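Local structure of putative glycyl-glycine endopeptidase lytM (Ruminococcus gnavus, 3NYY) at residues 5-10 with 50-55; 25-30 with 62-67; 41-46 with 69-74; 45-48 with 54-57. The protein probably cleaves peptide bonds as a metal-dependent endopeptidase of the M23 family, perhaps at glycyl-glycine links. All blocks are in the same frame, centred on the assembly; numbering follows the deposited sequence. Where two conformers were deposited one is given.

Contact 1: residues 5-10 with 50-55; sequences FQRLQK and FENRRF. With SO4 (sulfate ion), chain H.
The side chain of Arg7 reaches from helix 4-8 to the ring of Phe50, its CD lying 3.5 Å from Phe50 CD1. Extended from CG to NE, the arginine passes the phenylalanine in the opposite direction. Its guanidinium settles with one face over Phe50 CB, the two planes 28° apart. Phe50 has CG beside its backbone N (chi1 -71°), which brings the CD1-CE1 side of the ring against Arg7 CD, met obliquely. Arg7 NH2 comes within 3.5 Å of Asn52 ND2, a donor beside a donor and no bond; the amide instead gives its N-H to Asp49 O. The positive charge is matched by a salt bridge to Asp17, and NE donates to Val2 O. With an alanine here, Asp17 would probably lose its ionic mate and the CD1 side of Phe50 its cover. Farther along the loop, Arg53 NE and NH2 both donate, at the guanidinium edge, to O4 of a sulfate probably from the crystallisation liquor. This is packing within the LytM N-terminal region, joining helix 4-8 to the loop after helix 37-48.

Contact 2: residues 25-30 with 62-67; sequences ETMQVY and SGFQKL. With SO4 (sulfate ion), chain G.
Helices 25-31 and 61-71 of the LytM N-terminal region meet through an aromatic cluster. Phe64 is the shared piece, a buried ring that touches both Met27 and Tyr30. Tyr30 swings its ring out opposite the backbone N (chi1 171°), which carries it across to Phe64. It presents one face to Phe64 CE2, which sits 3.5 Å above the tyrosine plane, toward the margin of the ring. The two side chains run antiparallel past one another in an inclined pairing, ring centres 4.8 Å apart and planes at 40°. The hydroxyl end is close as well, Tyr30 OH lying 3.3 Å from Phe64 CD2. That oxygen is hydrogen-bonded to Asp40 of helix 37-48, which ties the tyrosine to a third helix.

One turn earlier on the same helix, selenomethionine Met27 bends at chi2 and chi3. In one of its two deposited conformers SE is 3.8 Å from Phe64 CZ and approaches the ring obliquely, a Met-aromatic contact that holds for that conformer. Phe64 also packs against Leu43 of helix 37-48 and meets the ring of Phe55. At the start of its helix, Ser62 N donates to a sulfate, probably from the crystallisation liquor. Between the two helices the chemistry is thus mainly dispersion between flat rings, joined by a flexible thioether-type chain in which selenium replaces sulfur, while the tyrosine hydroxyl is satisfied by Asp40.

Contact 3: residues 41-46 with 69-74; sequences VGLYWM and RQWRNQ
The backbones of helix 37-48 and the C-terminal part of helix 61-71 come closest at Leu43 and Trp71, whose CA atoms are 7.6 Å apart, where the segment 69-74 enters a type I beta turn from Trp71 to Gln74. The indole of Trp71 does most of the touching. With CG beside the backbone N (chi1 -77°), it turns one face to Met46, a selenomethionine, whose CB stands almost over the centre of the six-membered ring. The line from Met46 CB to that centre is 3.6 Å long and tilts only 11° from the ring normal, a CH-pi contact. Beyond it the Met46 chain bends at chi2 and chi3, carrying SE to 3.6 Å from Trp71 CZ3 in an oblique Met-aromatic contact. Leu43 covers the root of the same side chain, its CD2 lying 3.7 Å from Trp71 CB.

A broad, polarisable indole suits this place because it can accept a chain laid along its face, and the pliable methionine can follow that surface. Leu8 of helix 4-8 touches both Met46 and Trp71, and a polyethylene glycol, probably from the crystallisation liquor, lies close to the indole. Replacing Trp71 by an alanine would probably open a gap beside Met46 and remove the surface on which its CB and SE rest. Apolar packing of this kind, a flat ring lodged against a neighbouring helix, belongs to the helical core of the LytM N-terminal region.

Contact 4: residues 45-48 with 54-57; sequences WMAT and RFPG. With SO4 (sulfate ion), chain H.
Thr48 and Phe55 form the closest point, the methyl CG2 of Thr48 resting 3.7 Å from Phe55 CA. The same methyl lies at the edge of the phenylalanine ring, near its plane and 3.8 Å from CD1 of Phe55. Beside it Ala47 CB is 4.0 Å from CD of Pro56, and its small methyl lets the loop run close to the helix end. In Phe55 CG lies opposite the backbone N (chi1 -176°), which directs the ring inward to Leu67 and Phe64.

Further out, the Thr48 hydroxyl is hydrogen-bonded to Tyr44 O and to Glu51 N, which fixes the rotation of the side chain and turns CG2 to the loop. On the outer side Arg54 grips a sulfate, which Arg53 also holds: Arg54 NE donates to sulfate O1 at 2.9 Å in a nearly straight bond (172°), and its own backbone N reaches the same O1. This is loop-to-helix-end packing within the LytM N-terminal region, with Phe55 bridging the end of helix 37-48 to helix 61-71.

How the contacts relate
From the N terminus, helix 4-8 comes first, and contact 1 closes the long loop from it to the chain following helix 37-48. Contact 2 starts later, at helix 25-31, and ends later, on helix 61-71, so the two cross. Contact 3 starts within helix 37-48 and crosses both, closing on the end of helix 61-71. Contact 4 is the short local closure: it starts from the same helix as contact 3, shares Arg54 and Phe55 with contact 1, and is nested inside contact 2. Phe55 CZ lies 3.6 Å from Leu67 CD1, joining contacts 1 and 4 to contact 2. All four lie within the LytM N-terminal region, knitting its helices together around helix 37-48.

Contact 1: residues 5-10 with 50-55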
loop_
_atom_site.group_PDB
_atom_site.type_symbol
_atom_site.label_atom_id
_atom_site.label_comp_id
_atom_site.label_asym_id
_atom_site.label_seq_id
_atom_site.Cartn_x
_atom_site.Cartn_y
_atom_site.Cartn_z
ATOM N N PHE A 5 31.691 0.939 -9.830
ATOM C CA PHE A 5 32.423 1.168 -11.066
ATOM C C PHE A 5 31.846 0.335 -12.224
ATOM O O PHE A 5 31.654 0.830 -13.328
ATOM C CB PHE A 5 33.914 0.800 -10.890
ATOM C CG PHE A 5 34.684 0.895 -12.156
ATOM C CD1 PHE A 5 35.204 2.108 -12.568
ATOM C CD2 PHE A 5 34.790 -0.183 -13.001
ATOM C CE1 PHE A 5 35.892 2.225 -13.756
ATOM C CE2 PHE A 5 35.472 -0.089 -14.214
ATOM C CZ PHE A 5 36.011 1.139 -14.611
ATOM N N GLN A 6 31.617 -0.945 -11.980
ATOM C CA GLN A 6 31.116 -1.826 -13.043
ATOM C C GLN A 6 29.721 -1.369 -13.514
ATOM O O GLN A 6 29.429 -1.418 -14.699
ATOM C CB GLN A 6 31.086 -3.278 -12.567
ATOM C CG GLN A 6 32.480 -3.877 -12.484
ATOM C CD GLN A 6 32.533 -5.238 -11.814
ATOM O OE1 GLN A 6 31.911 -5.477 -10.774
ATOM N NE2 GLN A 6 33.418 -6.082 -12.323
ATOM N N ARG A 7 28.902 -0.909 -12.580
ATOM C CA ARG A 7 27.535 -0.530 -12.884
ATOM C C ARG A 7 27.562 0.717 -13.727
ATOM O O ARG A 7 26.753 0.869 -14.619
ATOM C CB ARG A 7 26.726 -0.338 -11.624
ATOM C CG ARG A 7 26.431 -1.614 -10.882
ATOM C CD ARG A 7 25.959 -1.291 -9.484
ATOM N NE ARG A 7 25.966 -2.481 -8.643
ATOM C CZ ARG A 7 24.917 -3.249 -8.332
ATOM N NH1 ARG A 7 23.676 -2.949 -8.704
ATOM N NH2 ARG A 7 25.104 -4.298 -7.574
ATOM N N LEU A 8 28.537 1.571 -13.487
ATOM C CA LEU A 8 28.607 2.858 -14.140
ATOM C C LEU A 8 29.087 2.700 -15.596
ATOM O O LEU A 8 28.908 3.623 -16.375
ATOM C CB LEU A 8 29.477 3.816 -13.319
ATOM C CG LEU A 8 29.466 5.277 -13.631
ATOM C CD1 LEU A 8 28.044 5.808 -13.306
ATOM C CD2 LEU A 8 30.552 5.978 -12.799
ATOM N N GLN A 9 29.606 1.532 -15.974
ATOM C CA GLN A 9 30.098 1.273 -17.354
ATOM C C GLN A 9 28.988 0.971 -18.328
ATOM O O GLN A 9 29.229 0.953 -19.529
ATOM C CB GLN A 9 31.111 0.123 -17.407
ATOM C CG GLN A 9 32.280 0.258 -16.431
ATOM C CD GLN A 9 32.907 1.611 -16.467
ATOM O OE1 GLN A 9 33.469 2.004 -17.488
ATOM N NE2 GLN A 9 32.816 2.348 -15.361
ATOM N N LYS A 10 27.777 0.703 -17.821
ATOM C CA LYS A 10 26.606 0.431 -18.672
ATOM C C LYS A 10 25.514 1.479 -18.349
ATOM O O LYS A 10 25.499 2.049 -17.267
ATOM C CB LYS A 10 26.028 -0.954 -18.351
ATOM C CG LYS A 10 26.953 -2.141 -18.623
ATOM C CD LYS A 10 27.018 -2.476 -20.107
ATOM C CE LYS A 10 27.873 -3.721 -20.370
ATOM N NZ LYS A 10 29.309 -3.527 -19.967
ATOM N N PHE A 50 24.641 0.033 -4.611
ATOM C CA PHE A 50 23.164 -0.043 -4.503
ATOM C C PHE A 50 22.702 -0.845 -3.288
ATOM O O PHE A 50 21.861 -1.748 -3.389
ATOM C CB PHE A 50 22.510 -0.535 -5.795
ATOM C CG PHE A 50 22.580 0.474 -6.893
ATOM C CD1 PHE A 50 23.755 0.652 -7.583
ATOM C CD2 PHE A 50 21.499 1.316 -7.166
ATOM C CE1 PHE A 50 23.841 1.620 -8.578
ATOM C CE2 PHE A 50 21.585 2.255 -8.139
ATOM C CZ PHE A 50 22.744 2.401 -8.854
ATOM N N GLU A 51 23.248 -0.460 -2.148
ATOM C CA GLU A 51 22.973 -1.055 -0.848
ATOM C C GLU A 51 23.353 -2.526 -0.741
ATOM O O GLU A 51 22.802 -3.234 0.093
ATOM C CB GLU A 51 21.515 -0.835 -0.423
ATOM C CG GLU A 51 21.153 0.661 -0.225
ATOM C CD GLU A 51 19.864 0.875 0.596
ATOM O OE1 GLU A 51 18.939 0.042 0.501
ATOM O OE2 GLU A 51 19.817 1.901 1.320
ATOM N N ASN A 52 24.357 -2.944 -1.503
ATOM C CA ASN A 52 24.950 -4.269 -1.350
ATOM C C ASN A 52 26.171 -4.343 -0.442
ATOM O O ASN A 52 26.544 -5.444 0.006
ATOM C CB ASN A 52 25.209 -4.869 -2.731
ATOM C CG ASN A 52 23.935 -5.350 -3.373
ATOM O OD1 ASN A 52 23.323 -6.279 -2.876
ATOM N ND2 ASN A 52 23.508 -4.708 -4.444
ATOM N N ARG A 53 26.766 -3.186 -0.144
ATOM C CA ARG A 53 27.877 -3.053 0.749
ATOM C C ARG A 53 27.639 -1.881 1.668
ATOM O O ARG A 53 26.866 -0.948 1.359
ATOM C CB ARG A 53 29.201 -2.828 0.011
ATOM C CG ARG A 53 29.519 -3.881 -1.061
ATOM C CD ARG A 53 30.981 -3.713 -1.532
ATOM N NE ARG A 53 31.915 -4.212 -0.524
ATOM C CZ ARG A 53 33.212 -4.449 -0.726
ATOM N NH1 ARG A 53 33.783 -4.215 -1.906
ATOM N NH2 ARG A 53 33.945 -4.898 0.283
ATOM N N ARG A 54 28.340 -1.906 2.791
ATOM C CA ARG A 54 28.204 -0.835 3.784
ATOM C C ARG A 54 28.730 0.483 3.237
ATOM O O ARG A 54 29.635 0.516 2.399
ATOM C CB ARG A 54 28.938 -1.206 5.072
ATOM C CG ARG A 54 28.290 -2.360 5.825
ATOM C CD ARG A 54 29.181 -2.777 6.983
ATOM N NE ARG A 54 30.512 -3.149 6.489
ATOM C CZ ARG A 54 31.623 -3.180 7.224
ATOM N NH1 ARG A 54 31.600 -2.861 8.514
ATOM N NH2 ARG A 54 32.776 -3.520 6.655
ATOM N N PHE A 55 28.144 1.580 3.691
ATOM C CA PHE A 55 28.585 2.893 3.291
ATOM C C PHE A 55 29.896 3.176 4.034
ATOM O O PHE A 55 29.908 3.141 5.255
ATOM C CB PHE A 55 27.529 3.921 3.670
ATOM C CG PHE A 55 27.840 5.317 3.209
ATOM C CD1 PHE A 55 27.440 5.748 1.955
ATOM C CD2 PHE A 55 28.496 6.219 4.039
ATOM C CE1 PHE A 55 27.694 7.036 1.521
ATOM C CE2 PHE A 55 28.749 7.511 3.610
ATOM C CZ PHE A 55 28.340 7.925 2.354
HETATM S S SO4 H . 31.886 -3.439 3.064
HETATM O O1 SO4 H . 30.553 -3.707 3.643
HETATM O O2 SO4 H . 31.865 -2.250 2.207
HETATM O O3 SO4 H . 32.816 -3.182 4.153
HETATM O O4 SO4 H . 32.299 -4.616 2.303
#

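Contact 2: residues 25-30 with 62-67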
loop_
_atom_site.group_PDB
_atom_site.type_symbol
_atom_site.label_atom_id
_atom_site.label_comp_id
_atom_site.label_asym_id
_atom_site.label_seq_id
_atom_site.Cartn_x
_atom_site.Cartn_y
_atom_site.Cartn_z
ATOM N N GLU A 25 16.321 4.194 5.720
ATOM C CA GLU A 25 15.730 5.291 6.511
ATOM C C GLU A 25 16.782 6.357 6.899
ATOM O O GLU A 25 16.467 7.553 6.926
ATOM C CB GLU A 25 14.935 4.759 7.734
ATOM C CG GLU A 25 13.597 4.015 7.370
ATOM C CD GLU A 25 12.635 4.802 6.410
ATOM O OE1 GLU A 25 12.403 6.020 6.613
ATOM O OE2 GLU A 25 12.096 4.188 5.439
ATOM N N THR A 26 18.020 5.935 7.157
ATOM C CA THR A 26 19.139 6.871 7.431
ATOM C C THR A 26 19.300 7.859 6.284
ATOM O O THR A 26 19.389 9.080 6.473
ATOM C CB THR A 26 20.464 6.102 7.656
ATOM O OG1 THR A 26 20.327 5.337 8.856
ATOM C CG2 THR A 26 21.664 7.036 7.795
HETATM N N MSE A 27 19.308 7.316 5.066
HETATM C CA MSE A 27 19.404 8.140 3.875
HETATM C C MSE A 27 18.138 8.993 3.664
HETATM O O MSE A 27 18.231 10.124 3.212
HETATM C CB MSE A 27 19.726 7.238 2.670
HETATM C CG MSE A 27 20.241 7.951 1.463
HETATM SE SE MSE A 27 21.790 9.045 1.832
HETATM C CE MSE A 27 22.570 8.046 3.242
ATOM N N GLN A 28 16.943 8.471 3.976
ATOM C CA GLN A 28 15.741 9.309 3.847
ATOM C C GLN A 28 15.807 10.545 4.746
ATOM O O GLN A 28 15.474 11.636 4.323
ATOM C CB GLN A 28 14.436 8.545 4.131
ATOM C CG GLN A 28 13.923 7.797 2.930
ATOM C CD GLN A 28 13.342 8.678 1.816
ATOM O OE1 GLN A 28 13.185 9.892 1.955
ATOM N NE2 GLN A 28 12.982 8.034 0.723
ATOM N N VAL A 29 16.284 10.366 5.970
ATOM C CA VAL A 29 16.440 11.493 6.868
ATOM C C VAL A 29 17.452 12.469 6.285
ATOM O O VAL A 29 17.212 13.676 6.260
ATOM C CB VAL A 29 16.900 11.039 8.273
ATOM C CG1 VAL A 29 17.277 12.248 9.157
ATOM C CG2 VAL A 29 15.826 10.141 8.962
ATOM N N TYR A 30 18.557 11.933 5.749
ATOM C CA TYR A 30 19.605 12.806 5.220
ATOM C C TYR A 30 19.100 13.591 4.030
ATOM O O TYR A 30 19.375 14.784 3.897
ATOM C CB TYR A 30 20.876 11.997 4.884
ATOM C CG TYR A 30 21.868 12.877 4.146
ATOM C CD1 TYR A 30 22.771 13.683 4.820
ATOM C CD2 TYR A 30 21.816 12.944 2.765
ATOM C CE1 TYR A 30 23.632 14.518 4.093
ATOM C CE2 TYR A 30 22.600 13.767 2.064
ATOM C CZ TYR A 30 23.519 14.534 2.708
ATOM O OH TYR A 30 24.298 15.348 1.907
ATOM N N SER A 62 29.875 16.658 4.346
ATOM C CA SER A 62 31.299 16.551 4.042
ATOM C C SER A 62 31.654 15.167 3.462
ATOM O O SER A 62 32.521 15.065 2.619
ATOM C CB SER A 62 32.161 16.825 5.270
ATOM O OG SER A 62 31.734 16.039 6.358
ATOM N N GLY A 63 30.982 14.122 3.936
ATOM C CA GLY A 63 31.166 12.772 3.385
ATOM C C GLY A 63 30.781 12.721 1.910
ATOM O O GLY A 63 31.506 12.171 1.096
ATOM N N PHE A 64 29.666 13.355 1.566
ATOM C CA PHE A 64 29.188 13.371 0.180
ATOM C C PHE A 64 30.008 14.259 -0.706
ATOM O O PHE A 64 30.252 13.912 -1.855
ATOM C CB PHE A 64 27.695 13.713 0.088
ATOM C CG PHE A 64 26.823 12.558 0.492
ATOM C CD1 PHE A 64 26.804 11.374 -0.284
ATOM C CD2 PHE A 64 26.128 12.572 1.675
ATOM C CE1 PHE A 64 26.046 10.282 0.146
ATOM C CE2 PHE A 64 25.377 11.486 2.063
ATOM C CZ PHE A 64 25.336 10.357 1.284
ATOM N N GLN A 65 30.502 15.376 -0.183
ATOM C CA GLN A 65 31.370 16.209 -0.996
ATOM C C GLN A 65 32.672 15.495 -1.378
ATOM O O GLN A 65 33.178 15.632 -2.501
ATOM C CB GLN A 65 31.657 17.554 -0.300
ATOM C CG GLN A 65 32.301 18.572 -1.223
ATOM C CD GLN A 65 31.360 19.048 -2.342
ATOM O OE1 GLN A 65 30.128 19.004 -2.207
ATOM N NE2 GLN A 65 31.944 19.535 -3.436
ATOM N N LYS A 66 33.221 14.741 -0.428
ATOM C CA LYS A 66 34.381 13.899 -0.665
ATOM C C LYS A 66 34.122 12.858 -1.773
ATOM O O LYS A 66 34.915 12.713 -2.701
ATOM C CB LYS A 66 34.774 13.223 0.653
ATOM C CG LYS A 66 36.058 12.417 0.621
ATOM C CD LYS A 66 36.270 11.760 1.990
ATOM C CE LYS A 66 37.550 10.944 2.077
ATOM N NZ LYS A 66 38.705 11.820 2.411
ATOM N N LEU A 67 32.997 12.152 -1.662
ATOM C CA LEU A 67 32.587 11.182 -2.694
ATOM C C LEU A 67 32.393 11.853 -4.013
ATOM O O LEU A 67 32.774 11.315 -5.031
ATOM C CB LEU A 67 31.315 10.455 -2.295
ATOM C CG LEU A 67 31.479 9.415 -1.195
ATOM C CD1 LEU A 67 30.137 8.895 -0.637
ATOM C CD2 LEU A 67 32.401 8.275 -1.679
HETATM S S SO4 G . 29.296 18.266 8.035
HETATM O O1 SO4 G . 28.297 17.563 8.850
HETATM O O2 SO4 G . 28.753 19.477 7.408
HETATM O O3 SO4 G . 30.403 18.635 8.910
HETATM O O4 SO4 G . 29.732 17.373 6.974
#

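Contact 3: residues 41-46 with 69-74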
loop_
_atom_site.group_PDB
_atom_site.type_symbol
_atom_site.label_atom_id
_atom_site.label_comp_id
_atom_site.label_asym_id
_atom_site.label_seq_id
_atom_site.Cartn_x
_atom_site.Cartn_y
_atom_site.Cartn_z
ATOM N N VAL A 41 22.097 10.902 -3.425
ATOM C CA VAL A 41 21.581 9.525 -3.523
ATOM C C VAL A 41 22.383 8.721 -4.566
ATOM O O VAL A 41 22.710 7.541 -4.375
ATOM C CB VAL A 41 20.042 9.457 -3.770
ATOM C CG1 VAL A 41 19.662 9.748 -5.267
ATOM C CG2 VAL A 41 19.509 8.145 -3.215
ATOM N N GLY A 42 22.771 9.374 -5.647
ATOM C CA GLY A 42 23.614 8.765 -6.659
ATOM C C GLY A 42 24.961 8.336 -6.096
ATOM O O GLY A 42 25.432 7.246 -6.388
ATOM N N LEU A 43 25.547 9.210 -5.279
ATOM C CA LEU A 43 26.824 8.895 -4.612
ATOM C C LEU A 43 26.692 7.765 -3.602
ATOM O O LEU A 43 27.563 6.913 -3.488
ATOM C CB LEU A 43 27.403 10.154 -3.969
ATOM C CG LEU A 43 27.893 11.185 -4.998
ATOM C CD1 LEU A 43 28.121 12.562 -4.317
ATOM C CD2 LEU A 43 29.138 10.731 -5.737
ATOM N N TYR A 44 25.605 7.775 -2.865
ATOM C CA TYR A 44 25.274 6.736 -1.928
ATOM C C TYR A 44 25.177 5.390 -2.610
ATOM O O TYR A 44 25.767 4.404 -2.111
ATOM C CB TYR A 44 23.976 7.107 -1.232
ATOM C CG TYR A 44 23.406 6.043 -0.371
ATOM C CD1 TYR A 44 23.952 5.781 0.883
ATOM C CD2 TYR A 44 22.298 5.308 -0.774
ATOM C CE1 TYR A 44 23.417 4.807 1.713
ATOM C CE2 TYR A 44 21.755 4.318 0.064
ATOM C CZ TYR A 44 22.329 4.081 1.304
ATOM O OH TYR A 44 21.817 3.111 2.108
ATOM N N TRP A 45 24.499 5.344 -3.764
ATOM C CA TRP A 45 24.409 4.081 -4.513
ATOM C C TRP A 45 25.746 3.601 -5.037
ATOM O O TRP A 45 26.028 2.395 -5.041
ATOM C CB TRP A 45 23.389 4.157 -5.624
ATOM C CG TRP A 45 21.955 4.272 -5.123
ATOM C CD1 TRP A 45 21.419 3.677 -3.987
ATOM C CD2 TRP A 45 20.888 5.021 -5.731
ATOM N NE1 TRP A 45 20.094 4.024 -3.868
ATOM C CE2 TRP A 45 19.742 4.842 -4.916
ATOM C CE3 TRP A 45 20.798 5.829 -6.872
ATOM C CZ2 TRP A 45 18.502 5.438 -5.218
ATOM C CZ3 TRP A 45 19.581 6.443 -7.179
ATOM C CH2 TRP A 45 18.451 6.254 -6.343
HETATM N N MSE A 46 26.577 4.523 -5.534
HETATM C CA MSE A 46 27.893 4.130 -5.995
HETATM C C MSE A 46 28.762 3.596 -4.878
HETATM O O MSE A 46 29.406 2.555 -5.040
HETATM C CB MSE A 46 28.595 5.316 -6.698
HETATM C CG MSE A 46 28.077 5.601 -8.097
HETATM SE SE MSE A 46 28.370 4.183 -9.349
HETATM C CE MSE A 46 26.699 3.573 -9.702
ATOM N N ARG A 69 33.890 14.524 -5.247
ATOM C CA ARG A 69 35.178 14.892 -5.871
ATOM C C ARG A 69 35.903 13.683 -6.484
ATOM O O ARG A 69 36.638 13.821 -7.456
ATOM C CB ARG A 69 36.047 15.672 -4.901
ATOM C CG ARG A 69 35.488 17.105 -4.654
ATOM C CD ARG A 69 35.316 17.966 -5.945
ATOM N NE ARG A 69 36.575 18.379 -6.601
ATOM C CZ ARG A 69 37.377 19.370 -6.176
ATOM N NH1 ARG A 69 37.092 20.081 -5.082
ATOM N NH2 ARG A 69 38.492 19.654 -6.850
ATOM N N GLN A 70 35.633 12.501 -5.943
ATOM C CA GLN A 70 36.138 11.270 -6.536
ATOM C C GLN A 70 35.315 10.837 -7.772
ATOM O O GLN A 70 35.815 10.792 -8.902
ATOM C CB GLN A 70 36.098 10.182 -5.469
ATOM C CG GLN A 70 36.990 10.517 -4.238
ATOM C CD GLN A 70 36.862 9.497 -3.087
ATOM O OE1 GLN A 70 36.791 9.865 -1.907
ATOM N NE2 GLN A 70 36.851 8.231 -3.428
ATOM N N TRP A 71 34.019 10.588 -7.551
ATOM C CA TRP A 71 33.167 9.967 -8.574
ATOM C C TRP A 71 32.957 10.806 -9.821
ATOM O O TRP A 71 32.731 10.258 -10.894
ATOM C CB TRP A 71 31.811 9.517 -7.970
ATOM C CG TRP A 71 31.951 8.266 -7.186
ATOM C CD1 TRP A 71 32.172 8.165 -5.873
ATOM C CD2 TRP A 71 31.933 6.928 -7.704
ATOM N NE1 TRP A 71 32.285 6.849 -5.502
ATOM C CE2 TRP A 71 32.137 6.069 -6.614
ATOM C CE3 TRP A 71 31.796 6.386 -8.975
ATOM C CZ2 TRP A 71 32.207 4.699 -6.746
ATOM C CZ3 TRP A 71 31.842 5.016 -9.105
ATOM C CH2 TRP A 71 32.038 4.191 -7.991
ATOM N N ARG A 72 33.070 12.129 -9.709
ATOM C CA ARG A 72 32.842 13.010 -10.850
ATOM C C ARG A 72 33.881 12.799 -11.955
ATOM O O ARG A 72 33.676 13.177 -13.094
ATOM C CB ARG A 72 32.809 14.474 -10.399
ATOM C CG ARG A 72 34.132 15.079 -10.023
ATOM C CD ARG A 72 33.882 16.538 -9.654
ATOM N NE ARG A 72 35.099 17.344 -9.633
ATOM C CZ ARG A 72 35.106 18.674 -9.697
ATOM N NH1 ARG A 72 33.963 19.350 -9.782
ATOM N NH2 ARG A 72 36.252 19.328 -9.684
ATOM N N ASN A 73 35.005 12.193 -11.592
ATOM C CA ASN A 73 36.040 11.852 -12.568
ATOM C C ASN A 73 35.693 10.689 -13.487
ATOM O O ASN A 73 36.345 10.518 -14.509
ATOM C CB ASN A 73 37.361 11.552 -11.835
ATOM C CG ASN A 73 37.995 12.813 -11.240
ATOM O OD1 ASN A 73 38.468 13.663 -11.968
ATOM N ND2 ASN A 73 37.986 12.926 -9.909
ATOM N N GLN A 74 34.708 9.876 -13.116
ATOM C CA GLN A 74 34.416 8.654 -13.815
ATOM C C GLN A 74 33.719 8.963 -15.132
ATOM O O GLN A 74 32.817 9.806 -15.186
ATOM C CB GLN A 74 33.505 7.754 -13.007
ATOM C CG GLN A 74 34.137 7.215 -11.757
ATOM C CD GLN A 74 35.231 6.191 -12.042
ATOM O OE1 GLN A 74 35.254 5.535 -13.096
ATOM N NE2 GLN A 74 36.106 6.039 -11.103
#

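Contact 4: residues 45-48 with 54-57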
loop_
_atom_site.group_PDB
_atom_site.type_symbol
_atom_site.label_atom_id
_atom_site.label_comp_id
_atom_site.label_asym_id
_atom_site.label_seq_id
_atom_site.Cartn_x
_atom_site.Cartn_y
_atom_site.Cartn_z
ATOM N N TRP A 45 24.499 5.344 -3.764
ATOM C CA TRP A 45 24.409 4.081 -4.513
ATOM C C TRP A 45 25.746 3.601 -5.037
ATOM O O TRP A 45 26.028 2.395 -5.041
ATOM C CB TRP A 45 23.389 4.157 -5.624
ATOM C CG TRP A 45 21.955 4.272 -5.123
ATOM C CD1 TRP A 45 21.419 3.677 -3.987
ATOM C CD2 TRP A 45 20.888 5.021 -5.731
ATOM N NE1 TRP A 45 20.094 4.024 -3.868
ATOM C CE2 TRP A 45 19.742 4.842 -4.916
ATOM C CE3 TRP A 45 20.798 5.829 -6.872
ATOM C CZ2 TRP A 45 18.502 5.438 -5.218
ATOM C CZ3 TRP A 45 19.581 6.443 -7.179
ATOM C CH2 TRP A 45 18.451 6.254 -6.343
HETATM N N MSE A 46 26.577 4.523 -5.534
HETATM C CA MSE A 46 27.893 4.130 -5.995
HETATM C C MSE A 46 28.762 3.596 -4.878
HETATM O O MSE A 46 29.406 2.555 -5.040
HETATM C CB MSE A 46 28.595 5.316 -6.698
HETATM C CG MSE A 46 28.077 5.601 -8.097
HETATM SE SE MSE A 46 28.370 4.183 -9.349
HETATM C CE MSE A 46 26.699 3.573 -9.702
ATOM N N ALA A 47 28.749 4.265 -3.736
ATOM C CA ALA A 47 29.623 3.902 -2.633
ATOM C C ALA A 47 29.170 2.593 -1.973
ATOM O O ALA A 47 30.010 1.908 -1.398
ATOM C CB ALA A 47 29.668 5.026 -1.597
ATOM N N THR A 48 27.866 2.276 -2.028
ATOM C CA THR A 48 27.303 1.059 -1.415
ATOM C C THR A 48 26.977 -0.060 -2.422
ATOM O O THR A 48 26.389 -1.067 -2.033
ATOM C CB THR A 48 26.003 1.360 -0.658
ATOM O OG1 THR A 48 25.028 1.846 -1.592
ATOM C CG2 THR A 48 26.234 2.409 0.478
ATOM N N ARG A 54 28.340 -1.906 2.791
ATOM C CA ARG A 54 28.204 -0.835 3.784
ATOM C C ARG A 54 28.730 0.483 3.237
ATOM O O ARG A 54 29.635 0.516 2.399
ATOM C CB ARG A 54 28.938 -1.206 5.072
ATOM C CG ARG A 54 28.290 -2.360 5.825
ATOM C CD ARG A 54 29.181 -2.777 6.983
ATOM N NE ARG A 54 30.512 -3.149 6.489
ATOM C CZ ARG A 54 31.623 -3.180 7.224
ATOM N NH1 ARG A 54 31.600 -2.861 8.514
ATOM N NH2 ARG A 54 32.776 -3.520 6.655
ATOM N N PHE A 55 28.144 1.580 3.691
ATOM C CA PHE A 55 28.585 2.893 3.291
ATOM C C PHE A 55 29.896 3.176 4.034
ATOM O O PHE A 55 29.908 3.141 5.255
ATOM C CB PHE A 55 27.529 3.921 3.670
ATOM C CG PHE A 55 27.840 5.317 3.209
ATOM C CD1 PHE A 55 27.440 5.748 1.955
ATOM C CD2 PHE A 55 28.496 6.219 4.039
ATOM C CE1 PHE A 55 27.694 7.036 1.521
ATOM C CE2 PHE A 55 28.749 7.511 3.610
ATOM C CZ PHE A 55 28.340 7.925 2.354
ATOM N N PRO A 56 31.000 3.449 3.310
ATOM C CA PRO A 56 32.273 3.520 4.021
ATOM C C PRO A 56 32.482 4.762 4.882
ATOM O O PRO A 56 33.082 4.643 5.953
ATOM C CB PRO A 56 33.318 3.496 2.896
ATOM C CG PRO A 56 32.617 3.196 1.683
ATOM C CD PRO A 56 31.190 3.598 1.860
ATOM N N GLY A 57 32.000 5.921 4.435
ATOM C CA GLY A 57 32.228 7.188 5.143
ATOM C C GLY A 57 31.115 7.640 6.086
ATOM O O GLY A 57 30.352 6.817 6.637
HETATM S S SO4 H . 31.886 -3.439 3.064
HETATM O O1 SO4 H . 30.553 -3.707 3.643
HETATM O O2 SO4 H . 31.865 -2.250 2.207
HETATM O O3 SO4 H . 32.816 -3.182 4.153
HETATM O O4 SO4 H . 32.299 -4.616 2.303
#